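Local structure of AxyAgu115A (6NPS) at residues A[857-862]-A[918-923]. The protein probably acts as a family GH115 alpha-glucuronidase, hydrolysing glucuronic acid side groups from xylans such as arabinoglucuronoxylan. The protein carries 3 engineered substitutions. Residues are numbered along the deposited sequence; the frame is centred on the assembly and turned at random.
Sequences AGVYEL and KTKITC
The sulfur of C923 sits obliquely against the ring of Y860, with SG 3.7 Å from CD1, while G858 O lies in the ring plane at its edge. G858 pairs with C923, and at its phi of 148° a CB would press against A857 O, reason enough for glycine. Y860 and L862 form antiparallel hydrogen-bonded pairs with I921 and T919; Y860 N meets I921 O at 2.8 Å. The face of Y860, L862 and I921 is largely apolar: L862 lies alongside T919, CD2 to CG2 3.8 Å, and crosses I921. On that of V859, the aliphatic part of K920 runs past V859 CG1, and bends at chi3 and chi4 let NZ meet E861 OE2 (3.0 Å) from above the carboxylate plane, 55° out of it. E861, bent at chi2 (-86°), also rests OE1 against K920 CG (3.7 Å). An alanine in place of E861 would probably cost K920 NZ its salt bridge, the ion pair to D949 being long and weak, and let the lysine chain turn more freely. In the C-terminal domain, strand 858-866 lies between 915-923 and 940-948, with I882 and V884 packing on I921, L930 on L862, and F852 and T854 of 847-854 on C923.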
ATOM      1  N   ALA A 857      18.876 -27.381 -21.910  1.00 66.21           N
ATOM      2  CA  ALA A 857      17.674 -28.069 -22.349  1.00 64.77           C
ATOM      3  C   ALA A 857      16.667 -28.083 -21.200  1.00 63.83           C
ATOM      4  O   ALA A 857      17.031 -27.948 -20.031  1.00 70.23           O
ATOM      5  CB  ALA A 857      18.013 -29.492 -22.815  1.00 59.77           C
ATOM      6  N   GLY A 858      15.397 -28.195 -21.529  1.00 57.88           N
ATOM      7  CA  GLY A 858      14.392 -28.327 -20.500  1.00 52.21           C
ATOM      8  C   GLY A 858      13.086 -27.700 -20.925  1.00 54.14           C
ATOM      9  O   GLY A 858      12.902 -27.313 -22.082  1.00 52.38           O
ATOM     10  N   VAL A 859      12.183 -27.607 -19.953  1.00 49.50           N
ATOM     11  CA  VAL A 859      10.869 -27.035 -20.174  1.00 47.03           C
ATOM     12  C   VAL A 859      10.961 -25.531 -20.011  1.00 47.28           C
ATOM     13  O   VAL A 859      11.484 -25.022 -18.999  1.00 44.89           O
ATOM     14  CB  VAL A 859       9.834 -27.627 -19.210  1.00 50.29           C
ATOM     15  CG1 VAL A 859       8.431 -27.125 -19.588  1.00 44.21           C
ATOM     16  CG2 VAL A 859       9.903 -29.157 -19.267  1.00 52.49           C
ATOM     17  N   TYR A 860      10.467 -24.820 -21.017  1.00 43.25           N
ATOM     18  CA  TYR A 860      10.422 -23.370 -21.019  1.00 43.00           C
ATOM     19  C   TYR A 860       8.979 -22.918 -21.061  1.00 41.22           C
ATOM     20  O   TYR A 860       8.099 -23.618 -21.588  1.00 42.76           O
ATOM     21  CB  TYR A 860      11.219 -22.788 -22.216  1.00 43.14           C
ATOM     22  CG  TYR A 860      12.713 -22.868 -21.949  1.00 46.90           C
ATOM     23  CD1 TYR A 860      13.381 -24.081 -22.040  1.00 50.92           C
ATOM     24  CD2 TYR A 860      13.444 -21.739 -21.549  1.00 47.98           C
ATOM     25  CE1 TYR A 860      14.754 -24.175 -21.769  1.00 52.11           C
ATOM     26  CE2 TYR A 860      14.817 -21.824 -21.277  1.00 47.06           C
ATOM     27  CZ  TYR A 860      15.460 -23.047 -21.391  1.00 51.22           C
ATOM     28  OH  TYR A 860      16.808 -23.163 -21.116  1.00 50.86           O
ATOM     29  N   GLU A 861       8.743 -21.737 -20.502  1.00 39.89           N
ATOM     30  CA  GLU A 861       7.480 -21.043 -20.695  1.00 43.46           C
ATOM     31  C   GLU A 861       7.596 -20.157 -21.926  1.00 43.10           C
ATOM     32  O   GLU A 861       8.576 -19.426 -22.085  1.00 40.95           O
ATOM     33  CB  GLU A 861       7.098 -20.206 -19.475  1.00 46.25           C
ATOM     34  CG  GLU A 861       6.749 -21.041 -18.254  1.00 60.24           C
ATOM     35  CD  GLU A 861       5.286 -21.483 -18.206  1.00 76.33           C
ATOM     36  OE1 GLU A 861       4.624 -21.534 -19.268  1.00 80.15           O
ATOM     37  OE2 GLU A 861       4.796 -21.791 -17.095  1.00 80.73           O
ATOM     38  N   LEU A 862       6.599 -20.247 -22.798  1.00 38.98           N
ATOM     39  CA  LEU A 862       6.492 -19.433 -23.996  1.00 42.02           C
ATOM     40  C   LEU A 862       5.256 -18.564 -23.814  1.00 41.77           C
ATOM     41  O   LEU A 862       4.139 -19.072 -23.741  1.00 39.52           O
ATOM     42  CB  LEU A 862       6.397 -20.318 -25.240  1.00 43.43           C
ATOM     43  CG  LEU A 862       6.087 -19.674 -26.583  1.00 46.01           C
ATOM     44  CD1 LEU A 862       7.289 -18.925 -27.090  1.00 43.01           C
ATOM     45  CD2 LEU A 862       5.687 -20.760 -27.595  1.00 47.87           C
ATOM     46  N   LYS A 918       0.217 -18.189 -21.992  1.00 39.29           N
ATOM     47  CA  LYS A 918       1.428 -18.962 -21.716  1.00 43.25           C
ATOM     48  C   LYS A 918       1.209 -20.433 -22.037  1.00 47.41           C
ATOM     49  O   LYS A 918       0.137 -20.987 -21.768  1.00 42.86           O
ATOM     50  CB  LYS A 918       1.872 -18.864 -20.242  1.00 44.30           C
ATOM     51  CG  LYS A 918       2.427 -17.536 -19.856  1.00 53.03           C
ATOM     52  CD  LYS A 918       2.882 -17.520 -18.406  1.00 64.09           C
ATOM     53  CE  LYS A 918       2.904 -16.091 -17.861  1.00 73.11           C
ATOM     54  NZ  LYS A 918       3.213 -16.038 -16.405  1.00 77.13           N
ATOM     55  N   THR A 919       2.248 -21.064 -22.579  1.00 45.37           N
ATOM     56  CA  THR A 919       2.266 -22.481 -22.901  1.00 50.28           C
ATOM     57  C   THR A 919       3.665 -23.007 -22.590  1.00 46.04           C
ATOM     58  O   THR A 919       4.638 -22.263 -22.661  1.00 46.29           O
ATOM     59  CB  THR A 919       1.878 -22.710 -24.387  1.00 59.18           C
ATOM     60  OG1 THR A 919       1.760 -24.106 -24.657  1.00 66.39           O
ATOM     61  CG2 THR A 919       2.917 -22.121 -25.314  1.00 63.10           C
ATOM     62  N   LYS A 920       3.765 -24.276 -22.210  1.00 43.61           N
ATOM     63  CA  LYS A 920       5.072 -24.869 -21.958  1.00 50.17           C
ATOM     64  C   LYS A 920       5.595 -25.553 -23.220  1.00 47.22           C
ATOM     65  O   LYS A 920       4.836 -26.177 -23.962  1.00 48.88           O
ATOM     66  CB  LYS A 920       5.009 -25.867 -20.796  1.00 53.79           C
ATOM     67  CG  LYS A 920       4.706 -25.231 -19.441  1.00 54.84           C
ATOM     68  CD  LYS A 920       4.923 -26.240 -18.312  1.00 62.32           C
ATOM     69  CE  LYS A 920       3.978 -26.011 -17.129  1.00 65.91           C
ATOM     70  NZ  LYS A 920       4.206 -24.702 -16.444  1.00 65.53           N
ATOM     71  N   ILE A 921       6.901 -25.417 -23.470  1.00 45.73           N
ATOM     72  CA  ILE A 921       7.553 -26.052 -24.612  1.00 45.88           C
ATOM     73  C   ILE A 921       8.836 -26.708 -24.116  1.00 46.46           C
ATOM     74  O   ILE A 921       9.379 -26.353 -23.071  1.00 50.11           O
ATOM     75  CB  ILE A 921       7.851 -25.037 -25.748  1.00 52.10           C
ATOM     76  CG1 ILE A 921       8.806 -23.936 -25.248  1.00 51.04           C
ATOM     77  CG2 ILE A 921       6.524 -24.408 -26.289  1.00 52.34           C
ATOM     78  CD1 ILE A 921       9.407 -23.014 -26.337  1.00 48.32           C
ATOM     79  N   THR A 922       9.314 -27.702 -24.853  1.00 49.57           N
ATOM     80  CA  THR A 922      10.597 -28.316 -24.534  1.00 53.49           C
ATOM     81  C   THR A 922      11.621 -27.858 -25.560  1.00 56.18           C
ATOM     82  O   THR A 922      11.385 -27.963 -26.766  1.00 59.27           O
ATOM     83  CB  THR A 922      10.490 -29.843 -24.485  1.00 57.53           C
ATOM     84  OG1 THR A 922       9.349 -30.215 -23.691  1.00 59.35           O
ATOM     85  CG2 THR A 922      11.777 -30.480 -23.881  1.00 54.50           C
ATOM     86  N   CYS A 923      12.731 -27.308 -25.084  1.00 56.93           N
ATOM     87  CA  CYS A 923      13.801 -26.867 -25.964  1.00 55.90           C
ATOM     88  C   CYS A 923      15.037 -27.728 -25.784  1.00 58.73           C
ATOM     89  O   CYS A 923      15.290 -28.277 -24.703  1.00 59.40           O
ATOM     90  CB  CYS A 923      14.182 -25.399 -25.726  1.00 56.40           C
ATOM     91  SG  CYS A 923      12.809 -24.257 -25.673  1.00 57.16           S
TER